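Local coordinates for protein arsenite methyltransferase (Chlamydomonas reinhardtii, PDB 5EVJ) that probably methylates trivalent arsenic, transferring methyl groups from S-adenosyl-L-methionine to arsenite bound as its glutathione conjugate, at residues A[244-250]-A[265-271]; A[98-102]-A[142-146]. The protein carries 15 engineered substitutions. All blocks are in the same frame, centred on the assembly; numbering follows the deposited sequence.

Interaction 1: residues A[244-250]-A[265-271]; sequences QLEAEEI and RFYSITY. Engineered in segment 244-250: A247 (natural residue Cys).
E249 meets R265 in a salt bridge at one end of this antiparallel strand pair. CG of E249 is anti to the backbone N (chi1 176°) and the chain runs on extended, which carries the carboxylate past F266 to the guanidinium. OE1 uses its syn lone pair toward NH2 of R265, at 2.7 Å. The bond is bent, because OE1 sits out of the guanidinium plane. OE2 makes a weak second bond to NE of R265, and the two planes stand 54° apart. The hydroxyl of Y267 lies over one guanidinium face. A water links OE2 of E249 with O of I250 and N of F266. The Y267 ring packs beside the E249 backbone, its CD2 3.7 Å from CA of E249. On the same face, CB of A247, an engineered residue, touches CG1 of I269 at 4.0 Å. CG of Q244 lies 3.9 Å from CG2 of I269, which also lies over one face of the Y271 ring, toward its rim. A second water bridges OE1 of Q244 and OH of Y271; NE2 of Q244 bonds D308. N of E248 bonds O of S268, and N of S268 bonds O of E248, each at 2.9 Å. L245 is the extra residue of a beta bulge; its N reaches O of T270 at 2.7 Å. Strand 266-274 runs against both neighbours, 193-202 and edge strand 243-249, as in the Rossmann-like class I methyltransferase fold.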
loop_
_atom_site.group_PDB
_atom_site.type_symbol
_atom_site.label_atom_id
_atom_site.label_comp_id
_atom_site.label_asym_id
_atom_site.label_seq_id
_atom_site.Cartn_x
_atom_site.Cartn_y
_atom_site.Cartn_z
ATOM N N GLN A 244 -7.665 5.540 3.125
ATOM C CA GLN A 244 -8.274 4.543 2.291
ATOM C C GLN A 244 -8.223 5.058 0.828
ATOM O O GLN A 244 -8.763 6.129 0.486
ATOM C CB GLN A 244 -9.697 4.349 2.846
ATOM C CG GLN A 244 -10.625 3.647 1.890
ATOM C CD GLN A 244 -11.928 3.240 2.553
ATOM O OE1 GLN A 244 -11.937 2.682 3.652
ATOM N NE2 GLN A 244 -13.042 3.535 1.881
ATOM N N LEU A 245 -7.569 4.332 -0.054
ATOM C CA LEU A 245 -7.510 4.817 -1.433
ATOM C C LEU A 245 -8.742 4.332 -2.193
ATOM O O LEU A 245 -9.326 5.073 -2.964
ATOM C CB LEU A 245 -6.214 4.320 -2.135
ATOM C CG LEU A 245 -6.119 4.643 -3.655
ATOM C CD1 LEU A 245 -6.209 6.148 -3.917
ATOM C CD2 LEU A 245 -4.911 4.062 -4.363
ATOM N N GLU A 246 -9.144 3.081 -1.963
ATOM C CA GLU A 246 -10.349 2.548 -2.558
ATOM C C GLU A 246 -10.796 1.229 -1.903
ATOM O O GLU A 246 -9.997 0.463 -1.343
ATOM C CB GLU A 246 -10.172 2.321 -4.047
ATOM C CG GLU A 246 -9.324 1.109 -4.393
ATOM C CD GLU A 246 -8.919 1.130 -5.860
ATOM O OE1 GLU A 246 -9.799 0.958 -6.742
ATOM O OE2 GLU A 246 -7.718 1.336 -6.137
ATOM N N ALA A 247 -12.096 1.008 -1.949
ATOM C CA ALA A 247 -12.684 -0.124 -1.275
ATOM C C ALA A 247 -13.717 -0.704 -2.217
ATOM O O ALA A 247 -14.446 0.021 -2.909
ATOM C CB ALA A 247 -13.335 0.308 0.034
ATOM N N GLU A 248 -13.743 -2.014 -2.261
ATOM C CA GLU A 248 -14.781 -2.720 -2.963
ATOM C C GLU A 248 -15.390 -3.784 -2.024
ATOM O O GLU A 248 -14.671 -4.625 -1.444
ATOM C CB GLU A 248 -14.256 -3.319 -4.300
ATOM C CG GLU A 248 -14.134 -2.352 -5.505
ATOM C CD GLU A 248 -15.329 -1.385 -5.724
ATOM O OE1 GLU A 248 -16.502 -1.795 -5.535
ATOM O OE2 GLU A 248 -15.105 -0.197 -6.105
ATOM N N GLU A 249 -16.709 -3.719 -1.859
ATOM C CA GLU A 249 -17.402 -4.741 -1.107
ATOM C C GLU A 249 -17.254 -6.028 -1.859
ATOM O O GLU A 249 -17.437 -6.056 -3.063
ATOM C CB GLU A 249 -18.888 -4.415 -0.876
ATOM C CG GLU A 249 -19.619 -5.563 -0.153
ATOM C CD GLU A 249 -20.910 -5.165 0.555
ATOM O OE1 GLU A 249 -21.453 -4.032 0.326
ATOM O OE2 GLU A 249 -21.370 -6.001 1.385
ATOM N N ILE A 250 -16.864 -7.065 -1.129
ATOM C CA ILE A 250 -16.634 -8.391 -1.622
ATOM C C ILE A 250 -17.935 -9.156 -1.386
ATOM O O ILE A 250 -18.302 -9.426 -0.240
ATOM C CB ILE A 250 -15.518 -8.994 -0.764
ATOM C CG1 ILE A 250 -14.163 -8.656 -1.373
ATOM C CG2 ILE A 250 -15.624 -10.512 -0.629
ATOM C CD1 ILE A 250 -13.010 -9.165 -0.526
ATOM N N ARG A 265 -20.128 -7.381 6.655
ATOM C CA ARG A 265 -19.780 -6.980 5.315
ATOM C C ARG A 265 -18.259 -6.895 5.164
ATOM O O ARG A 265 -17.561 -6.276 5.993
ATOM C CB ARG A 265 -20.468 -5.642 4.946
ATOM C CG ARG A 265 -21.998 -5.753 4.984
ATOM C CD ARG A 265 -22.639 -4.388 4.994
ATOM N NE ARG A 265 -22.822 -4.012 3.632
ATOM C CZ ARG A 265 -23.107 -2.795 3.150
ATOM N NH1 ARG A 265 -23.318 -1.758 3.928
ATOM N NH2 ARG A 265 -23.192 -2.638 1.828
ATOM N N PHE A 266 -17.766 -7.521 4.087
ATOM C CA PHE A 266 -16.351 -7.624 3.789
ATOM C C PHE A 266 -15.936 -6.708 2.649
ATOM O O PHE A 266 -16.667 -6.545 1.668
ATOM C CB PHE A 266 -15.962 -9.046 3.457
ATOM C CG PHE A 266 -16.229 -10.013 4.558
ATOM C CD1 PHE A 266 -17.522 -10.531 4.764
ATOM C CD2 PHE A 266 -15.207 -10.444 5.382
ATOM C CE1 PHE A 266 -17.769 -11.443 5.795
ATOM C CE2 PHE A 266 -15.450 -11.355 6.432
ATOM C CZ PHE A 266 -16.727 -11.850 6.629
ATOM N N TYR A 267 -14.741 -6.130 2.808
ATOM C CA TYR A 267 -14.123 -5.236 1.829
ATOM C C TYR A 267 -12.676 -5.598 1.473
ATOM O O TYR A 267 -11.881 -6.124 2.278
ATOM C CB TYR A 267 -14.159 -3.772 2.321
ATOM C CG TYR A 267 -15.570 -3.395 2.654
ATOM C CD1 TYR A 267 -16.174 -3.878 3.808
ATOM C CD2 TYR A 267 -16.326 -2.655 1.770
ATOM C CE1 TYR A 267 -17.483 -3.587 4.104
ATOM C CE2 TYR A 267 -17.618 -2.312 2.056
ATOM C CZ TYR A 267 -18.194 -2.790 3.223
ATOM O OH TYR A 267 -19.505 -2.510 3.501
ATOM N N SER A 268 -12.377 -5.273 0.243
ATOM C CA SER A 268 -11.057 -5.274 -0.288
ATOM C C SER A 268 -10.732 -3.802 -0.159
ATOM O O SER A 268 -11.388 -2.971 -0.785
ATOM C CB SER A 268 -11.160 -5.619 -1.795
ATOM O OG SER A 268 -9.912 -5.512 -2.435
ATOM N N ILE A 269 -9.747 -3.470 0.664
ATOM C CA ILE A 269 -9.355 -2.038 0.822
ATOM C C ILE A 269 -7.854 -1.876 0.571
ATOM O O ILE A 269 -7.029 -2.693 1.050
ATOM C CB ILE A 269 -9.626 -1.481 2.237
ATOM C CG1 ILE A 269 -11.090 -1.712 2.679
ATOM C CG2 ILE A 269 -9.233 0.006 2.339
ATOM C CD1 ILE A 269 -11.345 -1.280 4.141
ATOM N N THR A 270 -7.521 -0.810 -0.161
ATOM C CA THR A 270 -6.145 -0.421 -0.405
ATOM C C THR A 270 -5.949 0.771 0.497
ATOM O O THR A 270 -6.613 1.810 0.360
ATOM C CB THR A 270 -5.840 -0.024 -1.900
ATOM O OG1 THR A 270 -6.017 -1.136 -2.779
ATOM C CG2 THR A 270 -4.356 0.402 -2.047
ATOM N N TYR A 271 -4.985 0.620 1.376
ATOM C CA TYR A 271 -4.653 1.612 2.371
ATOM C C TYR A 271 -3.346 2.285 2.044
ATOM O O TYR A 271 -2.421 1.636 1.485
ATOM C CB TYR A 271 -4.500 0.930 3.785
ATOM C CG TYR A 271 -5.820 0.879 4.528
ATOM C CD1 TYR A 271 -6.470 2.050 4.927
ATOM C CD2 TYR A 271 -6.414 -0.352 4.841
ATOM C CE1 TYR A 271 -7.680 2.006 5.634
ATOM C CE2 TYR A 271 -7.599 -0.432 5.535
ATOM C CZ TYR A 271 -8.261 0.751 5.896
ATOM O OH TYR A 271 -9.465 0.635 6.532
HETATM O O HOH W 1 -11.352 2.415 6.489
HETATM O O HOH W 2 -19.963 -8.295 1.917
#

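Interaction 2: residues A[98-102]-A[142-146]; sequences AYVAA and NMTFI. Engineered in segment 98-102: A98 (natural residue Cys).
The Y99 ring has the methyl CE of M143 over one face, 4.1 Å from the ring centroid. This is a CH-pi contact. Helix 96-104 here packs against the edge strand 143-147, one of the two outermost of the Rossmann-like methyltransferase sheet. SD of M143 lies obliquely to the Y99 ring, a Met-aromatic contact. At the ring edge, near its plane, CZ of F145 comes within 3.8 Å of CE1 of Y99. The F145 ring also takes CB of A98, an engineered residue, obliquely at CE1. The M143 chain is straight to SD and then bends (chi3 -95°), which turns CE over the ring. On its way it passes CB of A102, 3.6 Å from SD. The hydroxyl of Y99 is held elsewhere, by O of A124, and F145 also touches A124 and I125 of helix 118-126. Next to M143 in sequence, the N142 amide reaches the helix. Its CG sits between the backbone N and the carbonyl carbon (chi1 58°), and this brings the amide to A102. ND2 also bonds O of G109, so it joins the helix to the residue just before strand 110-115. A leucine in place of N142 would probably leave the carbonyls of A102 and G109 without this shared donor. OD1 is buried against CB of A102 and has no polar partner in the model. ND2 donates to a lone pair of A102 O at 3.3 Å, nearly straight at 167° and in the plane of both groups.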
loop_
_atom_site.group_PDB
_atom_site.type_symbol
_atom_site.label_atom_id
_atom_site.label_comp_id
_atom_site.label_asym_id
_atom_site.label_seq_id
_atom_site.Cartn_x
_atom_site.Cartn_y
_atom_site.Cartn_z
ATOM N N ALA A 98 5.860 -7.678 -7.938
ATOM C CA ALA A 98 7.253 -7.207 -7.992
ATOM C C ALA A 98 7.667 -6.951 -9.441
ATOM O O ALA A 98 8.422 -6.002 -9.726
ATOM C CB ALA A 98 8.173 -8.199 -7.311
ATOM N N TYR A 99 7.123 -7.752 -10.375
ATOM C CA TYR A 99 7.479 -7.574 -11.786
ATOM C C TYR A 99 6.873 -6.304 -12.288
ATOM O O TYR A 99 7.513 -5.515 -12.955
ATOM C CB TYR A 99 6.978 -8.751 -12.617
ATOM C CG TYR A 99 7.955 -9.932 -12.661
ATOM C CD1 TYR A 99 8.565 -10.408 -11.495
ATOM C CD2 TYR A 99 8.268 -10.583 -13.865
ATOM C CE1 TYR A 99 9.454 -11.487 -11.507
ATOM C CE2 TYR A 99 9.153 -11.700 -13.875
ATOM C CZ TYR A 99 9.759 -12.115 -12.704
ATOM O OH TYR A 99 10.632 -13.186 -12.682
ATOM N N VAL A 100 5.637 -6.038 -11.883
ATOM C CA VAL A 100 5.012 -4.819 -12.272
ATOM C C VAL A 100 5.758 -3.637 -11.689
ATOM O O VAL A 100 5.988 -2.633 -12.364
ATOM C CB VAL A 100 3.560 -4.791 -11.806
ATOM C CG1 VAL A 100 2.974 -3.399 -12.052
ATOM C CG2 VAL A 100 2.810 -5.907 -12.522
ATOM N N ALA A 101 6.124 -3.733 -10.419
ATOM C CA ALA A 101 6.837 -2.586 -9.811
ATOM C C ALA A 101 8.216 -2.338 -10.496
ATOM O O ALA A 101 8.633 -1.182 -10.754
ATOM C CB ALA A 101 7.002 -2.855 -8.337
ATOM N N ALA A 102 8.913 -3.444 -10.778
ATOM C CA ALA A 102 10.240 -3.434 -11.358
ATOM C C ALA A 102 10.154 -2.606 -12.631
ATOM O O ALA A 102 11.033 -1.814 -12.918
ATOM C CB ALA A 102 10.666 -4.840 -11.676
ATOM N N ASN A 142 16.405 -5.334 -12.005
ATOM C CA ASN A 142 16.525 -4.502 -10.813
ATOM C C ASN A 142 15.726 -5.160 -9.619
ATOM O O ASN A 142 15.383 -4.487 -8.672
ATOM C CB ASN A 142 16.079 -3.093 -11.134
ATOM C CG ASN A 142 14.605 -2.998 -11.671
ATOM O OD1 ASN A 142 13.953 -4.002 -11.991
ATOM N ND2 ASN A 142 14.059 -1.756 -11.708
ATOM N N MET A 143 15.500 -6.479 -9.663
ATOM C CA MET A 143 14.807 -7.249 -8.612
ATOM C C MET A 143 15.723 -8.185 -7.805
ATOM O O MET A 143 16.639 -8.757 -8.323
ATOM C CB MET A 143 13.670 -8.083 -9.214
ATOM C CG MET A 143 12.664 -7.249 -9.983
ATOM S SD MET A 143 11.258 -8.204 -10.690
ATOM C CE MET A 143 12.004 -8.410 -12.300
ATOM N N THR A 144 15.400 -8.362 -6.539
ATOM C CA THR A 144 16.085 -9.190 -5.600
ATOM C C THR A 144 14.933 -9.865 -4.889
ATOM O O THR A 144 14.029 -9.199 -4.346
ATOM C CB THR A 144 16.895 -8.364 -4.569
ATOM O OG1 THR A 144 17.765 -7.423 -5.237
ATOM C CG2 THR A 144 17.736 -9.262 -3.616
ATOM N N PHE A 145 14.914 -11.188 -4.939
ATOM C CA PHE A 145 13.960 -11.943 -4.170
ATOM C C PHE A 145 14.672 -12.634 -3.051
ATOM O O PHE A 145 15.658 -13.264 -3.283
ATOM C CB PHE A 145 13.325 -12.946 -5.085
ATOM C CG PHE A 145 12.493 -12.299 -6.140
ATOM C CD1 PHE A 145 11.225 -11.751 -5.810
ATOM C CD2 PHE A 145 12.968 -12.176 -7.422
ATOM C CE1 PHE A 145 10.473 -11.114 -6.774
ATOM C CE2 PHE A 145 12.218 -11.550 -8.400
ATOM C CZ PHE A 145 10.955 -11.041 -8.087
ATOM N N ILE A 146 14.200 -12.484 -1.817
ATOM C CA ILE A 146 14.816 -13.218 -0.721
ATOM C C ILE A 146 13.777 -13.996 0.058
ATOM O O ILE A 146 12.587 -13.661 0.044
ATOM C CB ILE A 146 15.662 -12.316 0.209
ATOM C CG1 ILE A 146 14.800 -11.354 0.999
ATOM C CG2 ILE A 146 16.664 -11.490 -0.593
ATOM C CD1 ILE A 146 15.534 -10.066 1.266
#

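In the fold
From the N terminus, the chain passes helices 54-61 and 65-69 and strand 86-90, then enters helix 96-104. It passes through strand 110-115 and helices 118-126 and 128-135 before strand 143-147 returns to that helix. Interaction 2 closes this loop. The chain then adds strands 163-169 and 193-202 and reaches strand 243-249. A short connection with helix 256-261 leads to strand 266-274, and interaction 1 closes that loop. The two loops follow in series, neither nested nor crossed. Both contacts reach the same seven-stranded sheet, at its two outermost strands. Interaction 2 ties a helix to one edge; interaction 1 pairs the last two strands at the other. Their centres are about 25 Å apart.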